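Local coordinates for pectate lyase (Cellvibrio cellulosa, PDB 1GXM), which cleaves polygalacturonate by an anti-beta-elimination, this chain being the catalytic module of a longer, multidomain pectate lyase, at residues S109-G114 against Y120-G125; T113-Q118 against T175-K180; V143-A148 against T169-G174; L179-K184 against L199-K204. All blocks are in the same frame, centred on the assembly; numbering follows the deposited sequence. Where two conformers were deposited one is given.

Interaction 1: S109-G114 against Y120-G125; sequences SQYSTG and YPLKGG
Ser109 lies over one face of the Tyr120 ring, its CA 3.5 Å from the ring centroid and only 8° off the normal. The ring therefore receives a CH-pi contact from the main chain itself, with Ser109 CB leaning onto Tyr120 CG at 3.4 Å. Having CG anti to the backbone N (chi1 -171°) carries the Tyr120 ring to Ser109, and chi2 turns its face to it. A small residue such as serine lets the two backbones come so near, and its OG is occupied by Leu106 O, one turn back. The segment belongs to the loop that leaves helix 93-109 of the helical toroid and makes a type I turn from Tyr111 to Gly114. Gly114, at a positive phi of 101°, follows naturally there, and its O accepts from Gln110 NE2 at 2.9 Å. Further along, Tyr111 and Leu122 reach for each other from opposite directions. The phenol end meets the fork of the leucine, with Tyr111 OH 3.4 Å from Leu122 CD1 and 3.6 Å from Leu122 CD2. Tyrosine serves doubly here: CZ makes the apolar contact with Leu122 CD1 (4.0 Å), while the hydroxyl is hydrogen-bonded to Asp128 O and to a bound glycerol.

Interaction 2: T113-Q118 against T175-K180; sequences TGALPQ and TDYILK
Thr113, Gly114 and Ala115 pack against Tyr177, where a loop crosses helix 161-181, one of the long helices of the (alpha/alpha) toroid of family 10 lyases. The apolar part is a CH-pi contact: the methyl of Ala115 sits over one face of the Tyr177 ring, displaced toward the rim, with its CB 3.7 Å from Tyr177 CE2. Alanine suits the place because a single methyl can lie this close over the ring. Gly114 comes within 5.3 Å of Tyr177, CA to CA, and a side chain there would run into Tyr177 CB; its positive phi also favours glycine.

A polar atom packs here too: Thr113 O lies at the ring's edge, in its plane, and 3.3 Å from Tyr177 CB. Tyr177 holds its ring there with CG anti to the backbone N (chi1 -176°), running alongside the threonine.

The hydrogen bonds lie round this core. Thr113 OG1 is hydrogen-bonded to Ala198 O and takes a weak bond from Ala115 N, while the hydroxyl of Tyr177 is hydrogen-bonded to Gly197 O, so both side chains hold the loop 197-198. On the helix, Lys180 pairs with Asp176 one turn earlier, its NZ 3.0 Å from Asp176 OD1 on the syn side. Asp176 OD2, which Lys180 meets only weakly, also takes a bond at 2.8 Å from a water that donates to Thr113 O at 2.6 Å.

Interaction 3: V143-A148 against T169-G174; sequences VLDFAA and TAVTKG
Asp145 brings the one flat group that touches across this contact, a carboxylate whose OD1 lies 3.8 Å from Val171 CG1; no ring passes between the segments. A buried carboxylate needs partners, and Asp145 has them beyond the two helices: OD2 forms a salt bridge with Arg151 NH1 and OD1 a hydrogen bond with Gln229 NE2. These fix the rotation of the group and would be expected to favour its charged form. Arg151 also makes a cation-pi contact with Phe146, so one guanidinium serves neighbouring side chains of helix 136-148.

The rest is van der Waals contact. Val171 is the central residue, and its two methyls divide the work. With CG1 anti to the backbone N (chi1 171°) and lying against the aspartate, CG2 is left to press on the main chain of the opposing helix. It comes 3.4 Å from Asp145 N and 3.7 Å from Leu144 CB. Being branched at CB, valine offers both contacts without a long side chain, and the Asp145 and Val171 CA atoms can approach to 6.0 Å. The side chains of these two residues cross at about a right angle. Beside them Leu144 reaches out with CD1, which meets Ala170 CB at 4.1 Å; the small alanine makes room for the leucine, which also touches Phe167.

The axes of the short segments pass 9.0 Å apart, their directions 140° from one another. Successive helices packed in this antiparallel sense, joined by a connecting loop, form the alpha-hairpin from which (alpha/alpha) toroids are built.

Interaction 4: L179-K184 against L199-K204; sequences LKAQWK and LDYQPK
Tyr201 reaches across to Lys180 and Ala181, and one side of its ring, from CD1 to the hydroxyl, meets the lysine. From CB, which points at the helix, the side chain takes CG anti to its own carbonyl carbon (chi1 -57°), carrying the ring obliquely across the lysine chain. CD1 meets Lys180 CB at 3.6 Å, with Ala181 N more distant. CE1 rests on Lys180 CB too, at 3.5 Å, and CZ on Lys180 CD at 3.6 Å. At the tip, OH lies 3.5 Å from Lys180 CD. The long methylene chain of a lysine suits this place, since its carbons pack on the ring while the amino group, held by Asp176, leads away from it.

The contact sits where helix 161-181 of the toroid ends, Gln182 being the first residue to leave helical angles. Facing it, the loop is shaped by an Asx turn: Gln202 N donates to Asp200 OD1 at 2.9 Å, from above the carboxylate plane. Lys204 NZ meets the syn lone pair of Asp200 OD2 at 2.7 Å in a salt bridge. Tyr201 O accepts from His196 ND1, and a shared water lies within hydrogen-bonding range of both this oxygen and Ala181 O. The side chains of Trp183 and Pro203 cross at about a right angle, CZ3 of the indole lying 3.7 Å from Pro203 CD, while Trp183 NE1 is hydrogen-bonded to Leu283 O.

Interactions 3, 2 and 4 follow one another along helix 161-181, the last two sharing Leu179 and Lys180, and interaction 1 is tied to it through the loop 110-118. Interactions 1 and 2 share Thr113 and Gly114, and Gln110 of interaction 1 probably hydrogen-bonds to the helix of interaction 3, NE2 to Ala170 O at 2.9 Å. Interactions 2 and 4, centred about 9 Å apart, meet where Tyr177 CD2 lies 3.4 Å from Tyr201 CE1 and Thr113 CB 3.7 Å from Tyr201 OH. Interactions 3 and 4 do not touch, their nearest atoms being about 5 Å apart. A bound glycerol, probably from crystallisation, lies about 3 Å from the Tyr111 side chain of interaction 1.

Interaction 1: S109-G114 against Y120-G125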
loop_
_atom_site.group_PDB
_atom_site.type_symbol
_atom_site.label_atom_id
_atom_site.label_comp_id
_atom_site.label_asym_id
_atom_site.label_seq_id
_atom_site.Cartn_x
_atom_site.Cartn_y
_atom_site.Cartn_z
ATOM N N SER A 109 -15.382 -4.754 -2.134
ATOM C CA SER A 109 -14.982 -4.047 -0.918
ATOM C C SER A 109 -14.923 -2.549 -1.078
ATOM O O SER A 109 -14.877 -1.831 -0.101
ATOM C CB SER A 109 -13.634 -4.549 -0.452
ATOM O OG SER A 109 -12.567 -3.957 -1.162
ATOM N N GLN A 110 -14.915 -2.081 -2.316
ATOM C CA GLN A 110 -14.668 -0.690 -2.591
ATOM C C GLN A 110 -15.874 0.176 -2.266
ATOM O O GLN A 110 -16.991 -0.109 -2.681
ATOM C CB GLN A 110 -14.247 -0.498 -4.043
ATOM C CG GLN A 110 -13.714 0.873 -4.342
ATOM C CD GLN A 110 -13.156 0.963 -5.732
ATOM O OE1 GLN A 110 -13.776 0.504 -6.694
ATOM N NE2 GLN A 110 -11.974 1.559 -5.860
ATOM N N TYR A 111 -15.654 1.234 -1.521
ATOM C CA TYR A 111 -16.693 2.186 -1.260
ATOM C C TYR A 111 -17.027 2.986 -2.513
ATOM O O TYR A 111 -16.246 3.032 -3.440
ATOM C CB TYR A 111 -16.267 3.159 -0.184
ATOM C CG TYR A 111 -16.103 2.625 1.211
ATOM C CD1 TYR A 111 -14.917 2.047 1.633
ATOM C CD2 TYR A 111 -17.096 2.815 2.150
ATOM C CE1 TYR A 111 -14.741 1.647 2.941
ATOM C CE2 TYR A 111 -16.929 2.405 3.447
ATOM C CZ TYR A 111 -15.734 1.840 3.841
ATOM O OH TYR A 111 -15.584 1.463 5.138
ATOM N N SER A 112 -18.145 3.700 -2.475
ATOM C CA SER A 112 -18.573 4.540 -3.592
ATOM C C SER A 112 -17.527 5.590 -3.940
ATOM O O SER A 112 -17.424 6.005 -5.088
ATOM C CB SER A 112 -19.886 5.237 -3.263
ATOM O OG SER A 112 -19.748 6.102 -2.185
ATOM N N THR A 113 -16.740 5.982 -2.950
ATOM C CA THR A 113 -15.697 6.984 -3.126
ATOM C C THR A 113 -14.416 6.448 -3.748
ATOM O O THR A 113 -13.523 7.201 -4.068
ATOM C CB THR A 113 -15.305 7.550 -1.789
ATOM O OG1 THR A 113 -14.842 6.473 -0.969
ATOM C CG2 THR A 113 -16.480 8.185 -1.059
ATOM N N GLY A 114 -14.297 5.140 -3.834
ATOM C CA GLY A 114 -13.087 4.491 -4.302
ATOM C C GLY A 114 -12.208 3.929 -3.199
ATOM O O GLY A 114 -11.301 3.176 -3.490
ATOM N N TYR A 120 -12.965 -6.671 4.744
ATOM C CA TYR A 120 -14.271 -6.609 4.126
ATOM C C TYR A 120 -14.874 -8.007 4.109
ATOM O O TYR A 120 -14.164 -8.927 3.754
ATOM C CB TYR A 120 -14.157 -6.106 2.699
ATOM C CG TYR A 120 -15.515 -5.834 2.123
ATOM C CD1 TYR A 120 -16.214 -4.685 2.467
ATOM C CD2 TYR A 120 -16.131 -6.748 1.278
ATOM C CE1 TYR A 120 -17.486 -4.435 1.973
ATOM C CE2 TYR A 120 -17.407 -6.495 0.765
ATOM C CZ TYR A 120 -18.066 -5.344 1.126
ATOM O OH TYR A 120 -19.320 -5.094 0.619
ATOM N N PRO A 121 -16.166 -8.204 4.422
ATOM C CA PRO A 121 -17.104 -7.210 4.930
ATOM C C PRO A 121 -16.547 -6.439 6.112
ATOM O O PRO A 121 -15.701 -6.927 6.859
ATOM C CB PRO A 121 -18.317 -8.056 5.324
ATOM C CG PRO A 121 -18.258 -9.145 4.317
ATOM C CD PRO A 121 -16.809 -9.513 4.219
ATOM N N LEU A 122 -17.042 -5.229 6.252
ATOM C CA LEU A 122 -16.544 -4.312 7.255
ATOM C C LEU A 122 -16.685 -4.872 8.640
ATOM O O LEU A 122 -17.724 -5.426 9.008
ATOM C CB LEU A 122 -17.268 -2.981 7.159
ATOM C CG LEU A 122 -17.109 -2.270 5.829
ATOM C CD1 LEU A 122 -17.848 -0.943 5.850
ATOM C CD2 LEU A 122 -15.629 -2.083 5.462
ATOM N N LYS A 123 -15.620 -4.737 9.412
ATOM C CA LYS A 123 -15.573 -5.229 10.775
ATOM C C LYS A 123 -15.774 -4.137 11.815
ATOM O O LYS A 123 -15.951 -4.439 12.997
ATOM C CB LYS A 123 -14.244 -5.911 11.002
ATOM C CG LYS A 123 -14.160 -7.292 10.385
ATOM C CD LYS A 123 -14.296 -8.365 11.485
ATOM C CE LYS A 123 -14.844 -9.673 10.989
ATOM N NZ LYS A 123 -16.313 -9.803 11.139
ATOM N N GLY A 124 -15.784 -2.885 11.377
ATOM C CA GLY A 124 -15.908 -1.766 12.285
ATOM C C GLY A 124 -14.546 -1.306 12.755
ATOM O O GLY A 124 -13.544 -2.007 12.656
ATOM N N GLY A 125 -14.528 -0.106 13.299
ATOM C CA GLY A 125 -13.312 0.519 13.747
ATOM C C GLY A 125 -12.431 0.922 12.590
ATOM O O GLY A 125 -12.882 1.069 11.450
#

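Interaction 2: T113-Q118 against T175-K180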
loop_
_atom_site.group_PDB
_atom_site.type_symbol
_atom_site.label_atom_id
_atom_site.label_comp_id
_atom_site.label_asym_id
_atom_site.label_seq_id
_atom_site.Cartn_x
_atom_site.Cartn_y
_atom_site.Cartn_z
ATOM N N THR A 113 -16.740 5.982 -2.950
ATOM C CA THR A 113 -15.697 6.984 -3.126
ATOM C C THR A 113 -14.416 6.448 -3.748
ATOM O O THR A 113 -13.523 7.201 -4.068
ATOM C CB THR A 113 -15.305 7.550 -1.789
ATOM O OG1 THR A 113 -14.842 6.473 -0.969
ATOM C CG2 THR A 113 -16.480 8.185 -1.059
ATOM N N GLY A 114 -14.297 5.140 -3.834
ATOM C CA GLY A 114 -13.087 4.491 -4.302
ATOM C C GLY A 114 -12.208 3.929 -3.199
ATOM O O GLY A 114 -11.301 3.176 -3.490
ATOM N N ALA A 115 -12.462 4.292 -1.955
ATOM C CA ALA A 115 -11.679 3.796 -0.835
ATOM C C ALA A 115 -11.744 2.280 -0.774
ATOM O O ALA A 115 -12.795 1.683 -1.005
ATOM C CB ALA A 115 -12.216 4.353 0.431
ATOM N N LEU A 116 -10.634 1.661 -0.396
ATOM C CA LEU A 116 -10.590 0.242 -0.058
ATOM C C LEU A 116 -10.329 0.079 1.424
ATOM O O LEU A 116 -9.355 0.621 1.945
ATOM C CB LEU A 116 -9.489 -0.484 -0.830
ATOM C CG LEU A 116 -9.635 -0.428 -2.355
ATOM C CD1 LEU A 116 -8.517 -1.178 -3.009
ATOM C CD2 LEU A 116 -10.912 -1.053 -2.774
ATOM N N PRO A 117 -11.174 -0.680 2.106
ATOM C CA PRO A 117 -11.000 -0.942 3.530
ATOM C C PRO A 117 -9.976 -2.019 3.766
ATOM O O PRO A 117 -9.605 -2.774 2.882
ATOM C CB PRO A 117 -12.378 -1.433 3.944
ATOM C CG PRO A 117 -12.862 -2.151 2.744
ATOM C CD PRO A 117 -12.378 -1.350 1.575
ATOM N N GLN A 118 -9.506 -2.096 4.993
ATOM C CA GLN A 118 -8.550 -3.107 5.380
ATOM C C GLN A 118 -9.153 -4.507 5.417
ATOM O O GLN A 118 -8.502 -5.461 5.049
ATOM C CB GLN A 118 -7.953 -2.759 6.729
ATOM C CG GLN A 118 -6.748 -3.580 7.088
ATOM C CD GLN A 118 -6.227 -3.274 8.484
ATOM O OE1 GLN A 118 -5.041 -2.933 8.665
ATOM N NE2 GLN A 118 -7.072 -3.412 9.457
ATOM N N THR A 175 -8.213 5.948 -7.818
ATOM C CA THR A 175 -7.374 7.084 -8.141
ATOM C C THR A 175 -8.028 8.378 -7.715
ATOM O O THR A 175 -7.387 9.254 -7.155
ATOM C CB THR A 175 -7.087 7.102 -9.639
ATOM O OG1 THR A 175 -6.360 5.928 -9.999
ATOM C CG2 THR A 175 -6.163 8.241 -9.991
ATOM N N ASP A 176 -9.312 8.516 -8.024
ATOM C CA ASP A 176 -10.075 9.669 -7.619
ATOM C C ASP A 176 -9.990 9.840 -6.105
ATOM O O ASP A 176 -9.790 10.942 -5.609
ATOM C CB ASP A 176 -11.517 9.520 -8.094
ATOM C CG ASP A 176 -12.325 10.751 -7.864
ATOM O OD1 ASP A 176 -12.107 11.744 -8.589
ATOM O OD2 ASP A 176 -13.180 10.807 -6.963
ATOM N N TYR A 177 -10.195 8.739 -5.370
ATOM C CA TYR A 177 -10.079 8.784 -3.921
ATOM C C TYR A 177 -8.726 9.344 -3.466
ATOM O O TYR A 177 -8.635 10.224 -2.621
ATOM C CB TYR A 177 -10.318 7.389 -3.296
ATOM C CG TYR A 177 -10.286 7.500 -1.815
ATOM C CD1 TYR A 177 -9.082 7.424 -1.120
ATOM C CD2 TYR A 177 -11.433 7.787 -1.104
ATOM C CE1 TYR A 177 -9.036 7.624 0.200
ATOM C CE2 TYR A 177 -11.398 7.985 0.233
ATOM C CZ TYR A 177 -10.181 7.901 0.897
ATOM O OH TYR A 177 -10.117 8.139 2.247
ATOM N N ILE A 178 -7.674 8.775 -4.019
ATOM C CA ILE A 178 -6.320 9.153 -3.661
ATOM C C ILE A 178 -6.083 10.640 -3.909
ATOM O O ILE A 178 -5.538 11.337 -3.083
ATOM C CB ILE A 178 -5.318 8.276 -4.412
ATOM C CG1 ILE A 178 -5.318 6.874 -3.791
ATOM C CG2 ILE A 178 -3.933 8.879 -4.389
ATOM C CD1 ILE A 178 -4.650 5.868 -4.629
ATOM N N LEU A 179 -6.559 11.126 -5.037
ATOM C CA LEU A 179 -6.376 12.525 -5.372
ATOM C C LEU A 179 -7.142 13.429 -4.409
ATOM O O LEU A 179 -6.625 14.457 -3.989
ATOM C CB LEU A 179 -6.816 12.793 -6.799
ATOM C CG LEU A 179 -5.968 12.151 -7.881
ATOM C CD1 LEU A 179 -6.636 12.317 -9.240
ATOM C CD2 LEU A 179 -4.539 12.687 -7.891
ATOM N N LYS A 180 -8.362 13.036 -4.041
ATOM C CA LYS A 180 -9.163 13.813 -3.097
ATOM C C LYS A 180 -8.599 13.752 -1.677
ATOM O O LYS A 180 -8.735 14.687 -0.897
ATOM C CB LYS A 180 -10.606 13.345 -3.115
ATOM C CG LYS A 180 -11.370 13.882 -4.285
ATOM C CD LYS A 180 -12.751 13.289 -4.330
ATOM C CE LYS A 180 -13.605 13.990 -5.373
ATOM N NZ LYS A 180 -12.988 13.889 -6.700
HETATM O O HOH W 1 -13.374 9.826 -4.338
#

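Interaction 3: V143-A148 against T169-G174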
loop_
_atom_site.group_PDB
_atom_site.type_symbol
_atom_site.label_atom_id
_atom_site.label_comp_id
_atom_site.label_asym_id
_atom_site.label_seq_id
_atom_site.Cartn_x
_atom_site.Cartn_y
_atom_site.Cartn_z
ATOM N N VAL A 143 -2.877 -4.130 -8.493
ATOM C CA VAL A 143 -3.310 -5.436 -8.994
ATOM C C VAL A 143 -4.476 -5.242 -9.960
ATOM O O VAL A 143 -4.487 -5.800 -11.070
ATOM C CB VAL A 143 -3.719 -6.376 -7.858
ATOM C CG1 VAL A 143 -4.335 -7.635 -8.428
ATOM C CG2 VAL A 143 -2.530 -6.720 -6.989
ATOM N N LEU A 144 -5.473 -4.486 -9.533
ATOM C CA LEU A 144 -6.648 -4.265 -10.383
ATOM C C LEU A 144 -6.261 -3.564 -11.675
ATOM O O LEU A 144 -6.810 -3.852 -12.724
ATOM C CB LEU A 144 -7.731 -3.492 -9.637
ATOM C CG LEU A 144 -8.367 -4.273 -8.490
ATOM C CD1 LEU A 144 -9.263 -3.339 -7.714
ATOM C CD2 LEU A 144 -9.133 -5.480 -8.990
ATOM N N ASP A 145 -5.320 -2.637 -11.599
ATOM C CA ASP A 145 -4.847 -1.942 -12.790
ATOM C C ASP A 145 -4.105 -2.873 -13.727
ATOM O O ASP A 145 -4.281 -2.797 -14.927
ATOM C CB ASP A 145 -3.968 -0.775 -12.419
ATOM C CG ASP A 145 -3.489 -0.032 -13.613
ATOM O OD1 ASP A 145 -4.295 0.700 -14.247
ATOM O OD2 ASP A 145 -2.306 -0.128 -13.974
ATOM N N PHE A 146 -3.275 -3.753 -13.197
ATOM C CA PHE A 146 -2.615 -4.730 -14.036
ATOM C C PHE A 146 -3.669 -5.634 -14.691
ATOM O O PHE A 146 -3.580 -5.937 -15.884
ATOM C CB PHE A 146 -1.606 -5.541 -13.238
ATOM C CG PHE A 146 -0.235 -4.927 -13.197
ATOM C CD1 PHE A 146 -0.054 -3.622 -12.784
ATOM C CD2 PHE A 146 0.873 -5.662 -13.572
ATOM C CE1 PHE A 146 1.197 -3.070 -12.752
ATOM C CE2 PHE A 146 2.131 -5.118 -13.519
ATOM C CZ PHE A 146 2.297 -3.809 -13.127
ATOM N N ALA A 147 -4.688 -6.033 -13.932
ATOM C CA ALA A 147 -5.747 -6.875 -14.470
ATOM C C ALA A 147 -6.468 -6.103 -15.568
ATOM O O ALA A 147 -6.698 -6.624 -16.672
ATOM C CB ALA A 147 -6.701 -7.285 -13.364
ATOM N N ALA A 148 -6.798 -4.845 -15.298
ATOM C CA ALA A 148 -7.555 -4.019 -16.249
ATOM C C ALA A 148 -6.822 -3.836 -17.561
ATOM O O ALA A 148 -7.449 -3.666 -18.622
ATOM C CB ALA A 148 -7.868 -2.657 -15.649
ATOM N N THR A 169 -12.894 0.792 -13.836
ATOM C CA THR A 169 -13.755 1.654 -13.050
ATOM C C THR A 169 -13.264 1.683 -11.592
ATOM O O THR A 169 -13.153 2.732 -10.992
ATOM C CB THR A 169 -15.204 1.174 -13.144
ATOM O OG1 THR A 169 -15.657 1.389 -14.495
ATOM C CG2 THR A 169 -16.148 1.958 -12.228
ATOM N N ALA A 170 -12.949 0.525 -11.030
ATOM C CA ALA A 170 -12.464 0.469 -9.646
ATOM C C ALA A 170 -11.135 1.216 -9.508
ATOM O O ALA A 170 -10.914 1.926 -8.541
ATOM C CB ALA A 170 -12.309 -0.972 -9.217
ATOM N N VAL A 171 -10.264 1.065 -10.483
ATOM C CA VAL A 171 -8.978 1.766 -10.461
ATOM C C VAL A 171 -9.182 3.263 -10.570
ATOM O O VAL A 171 -8.552 4.032 -9.858
ATOM C CB VAL A 171 -8.041 1.246 -11.549
ATOM C CG1 VAL A 171 -6.793 2.097 -11.681
ATOM C CG2 VAL A 171 -7.648 -0.170 -11.246
ATOM N N THR A 172 -10.083 3.673 -11.445
ATOM C CA THR A 172 -10.405 5.076 -11.612
ATOM C C THR A 172 -10.968 5.667 -10.342
ATOM O O THR A 172 -10.594 6.758 -9.938
ATOM C CB THR A 172 -11.400 5.238 -12.749
ATOM O OG1 THR A 172 -10.801 4.705 -13.933
ATOM C CG2 THR A 172 -11.634 6.676 -13.038
ATOM N N LYS A 173 -11.887 4.949 -9.719
ATOM C CA LYS A 173 -12.455 5.397 -8.457
ATOM C C LYS A 173 -11.379 5.479 -7.381
ATOM O O LYS A 173 -11.377 6.392 -6.602
ATOM C CB LYS A 173 -13.568 4.464 -8.000
ATOM C CG LYS A 173 -14.839 4.597 -8.815
ATOM C CD LYS A 173 -15.818 3.456 -8.552
ATOM C CE LYS A 173 -16.306 3.402 -7.142
ATOM N NZ LYS A 173 -17.314 2.321 -7.001
ATOM N N GLY A 174 -10.496 4.494 -7.336
ATOM C CA GLY A 174 -9.424 4.493 -6.354
ATOM C C GLY A 174 -8.489 5.657 -6.553
ATOM O O GLY A 174 -8.022 6.300 -5.601
#

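Interaction 4: L179-K184 against L199-K204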
loop_
_atom_site.group_PDB
_atom_site.type_symbol
_atom_site.label_atom_id
_atom_site.label_comp_id
_atom_site.label_asym_id
_atom_site.label_seq_id
_atom_site.Cartn_x
_atom_site.Cartn_y
_atom_site.Cartn_z
ATOM N N LEU A 179 -6.559 11.126 -5.037
ATOM C CA LEU A 179 -6.376 12.525 -5.372
ATOM C C LEU A 179 -7.142 13.429 -4.409
ATOM O O LEU A 179 -6.625 14.457 -3.989
ATOM C CB LEU A 179 -6.816 12.793 -6.799
ATOM C CG LEU A 179 -5.968 12.151 -7.881
ATOM C CD1 LEU A 179 -6.636 12.317 -9.240
ATOM C CD2 LEU A 179 -4.539 12.687 -7.891
ATOM N N LYS A 180 -8.362 13.036 -4.041
ATOM C CA LYS A 180 -9.163 13.813 -3.097
ATOM C C LYS A 180 -8.599 13.752 -1.677
ATOM O O LYS A 180 -8.735 14.687 -0.897
ATOM C CB LYS A 180 -10.606 13.345 -3.115
ATOM C CG LYS A 180 -11.370 13.882 -4.285
ATOM C CD LYS A 180 -12.751 13.289 -4.330
ATOM C CE LYS A 180 -13.605 13.990 -5.373
ATOM N NZ LYS A 180 -12.988 13.889 -6.700
ATOM N N ALA A 181 -7.945 12.643 -1.346
ATOM C CA ALA A 181 -7.441 12.443 0.004
ATOM C C ALA A 181 -6.104 13.115 0.241
ATOM O O ALA A 181 -5.714 13.342 1.382
ATOM C CB ALA A 181 -7.342 10.973 0.314
ATOM N N GLN A 182 -5.375 13.391 -0.827
ATOM C CA GLN A 182 -4.043 13.937 -0.714
ATOM C C GLN A 182 -4.107 15.208 0.103
ATOM O O GLN A 182 -4.917 16.092 -0.150
ATOM C CB GLN A 182 -3.439 14.176 -2.087
ATOM C CG GLN A 182 -1.940 14.481 -2.056
ATOM C CD GLN A 182 -1.338 14.527 -3.450
ATOM O OE1 GLN A 182 -2.064 14.468 -4.447
ATOM N NE2 GLN A 182 -0.026 14.615 -3.527
ATOM N N TRP A 183 -3.260 15.291 1.109
ATOM C CA TRP A 183 -3.376 16.328 2.120
ATOM C C TRP A 183 -2.816 17.654 1.661
ATOM O O TRP A 183 -1.703 17.735 1.171
ATOM C CB TRP A 183 -2.657 15.888 3.386
ATOM C CG TRP A 183 -2.726 16.881 4.472
ATOM C CD1 TRP A 183 -1.716 17.658 4.903
ATOM C CD2 TRP A 183 -3.861 17.196 5.277
ATOM N NE1 TRP A 183 -2.139 18.461 5.934
ATOM C CE2 TRP A 183 -3.453 18.175 6.200
ATOM C CE3 TRP A 183 -5.172 16.707 5.350
ATOM C CZ2 TRP A 183 -4.311 18.708 7.154
ATOM C CZ3 TRP A 183 -6.026 17.246 6.292
ATOM C CH2 TRP A 183 -5.588 18.238 7.178
ATOM N N LYS A 184 -3.615 18.698 1.851
ATOM C CA LYS A 184 -3.208 20.056 1.545
ATOM C C LYS A 184 -2.800 20.673 2.854
ATOM O O LYS A 184 -3.603 20.906 3.757
ATOM C CB LYS A 184 -4.330 20.832 0.888
ATOM C CG LYS A 184 -4.633 20.348 -0.515
ATOM C CD LYS A 184 -5.986 20.834 -1.105
ATOM C CE LYS A 184 -6.529 22.113 -0.548
ATOM N NZ LYS A 184 -7.989 22.259 -0.853
ATOM N N LEU A 199 -15.379 7.899 3.617
ATOM C CA LEU A 199 -16.371 8.831 3.096
ATOM C C LEU A 199 -15.981 10.277 3.192
ATOM O O LEU A 199 -16.429 11.093 2.387
ATOM C CB LEU A 199 -17.713 8.630 3.788
ATOM C CG LEU A 199 -18.280 7.218 3.661
ATOM C CD1 LEU A 199 -19.701 7.202 4.228
ATOM C CD2 LEU A 199 -18.288 6.729 2.248
ATOM N N ASP A 200 -15.190 10.620 4.198
ATOM C CA ASP A 200 -14.875 12.020 4.471
ATOM C C ASP A 200 -13.483 12.441 4.007
ATOM O O ASP A 200 -13.173 13.613 4.027
ATOM C CB ASP A 200 -15.128 12.392 5.939
ATOM C CG ASP A 200 -14.158 11.768 6.934
ATOM O OD1 ASP A 200 -13.051 11.307 6.564
ATOM O OD2 ASP A 200 -14.455 11.748 8.145
ATOM N N TYR A 201 -12.684 11.466 3.563
ATOM C CA TYR A 201 -11.320 11.680 3.029
ATOM C C TYR A 201 -10.305 12.185 4.057
ATOM O O TYR A 201 -9.154 12.441 3.711
ATOM C CB TYR A 201 -11.332 12.654 1.842
ATOM C CG TYR A 201 -12.222 12.238 0.717
ATOM C CD1 TYR A 201 -11.763 11.385 -0.271
ATOM C CD2 TYR A 201 -13.516 12.720 0.615
ATOM C CE1 TYR A 201 -12.573 11.005 -1.312
ATOM C CE2 TYR A 201 -14.340 12.333 -0.427
ATOM C CZ TYR A 201 -13.860 11.481 -1.378
ATOM O OH TYR A 201 -14.665 11.107 -2.417
ATOM N N GLN A 202 -10.714 12.360 5.303
ATOM C CA GLN A 202 -9.870 12.974 6.318
ATOM C C GLN A 202 -8.861 11.969 6.850
ATOM O O GLN A 202 -9.172 10.811 6.976
ATOM C CB GLN A 202 -10.708 13.405 7.527
ATOM C CG GLN A 202 -11.801 14.442 7.384
ATOM C CD GLN A 202 -12.624 14.582 8.712
ATOM O OE1 GLN A 202 -12.298 13.953 9.725
ATOM N NE2 GLN A 202 -13.679 15.367 8.676
ATOM N N PRO A 203 -7.689 12.416 7.255
ATOM C CA PRO A 203 -6.786 11.546 8.002
ATOM C C PRO A 203 -7.449 10.990 9.229
ATOM O O PRO A 203 -8.197 11.665 9.914
ATOM C CB PRO A 203 -5.650 12.473 8.394
ATOM C CG PRO A 203 -5.649 13.487 7.293
ATOM C CD PRO A 203 -7.105 13.743 7.009
ATOM N N LYS A 204 -7.144 9.742 9.511
ATOM C CA LYS A 204 -7.676 9.040 10.669
ATOM C C LYS A 204 -6.561 8.364 11.447
ATOM O O LYS A 204 -5.451 8.168 10.946
ATOM C CB LYS A 204 -8.658 7.944 10.242
ATOM C CG LYS A 204 -9.820 8.450 9.443
ATOM C CD LYS A 204 -10.766 9.353 10.221
ATOM C CE LYS A 204 -11.863 9.817 9.329
ATOM N NZ LYS A 204 -12.818 10.759 10.021
HETATM O O HOH W 2 -7.238 14.356 3.401
#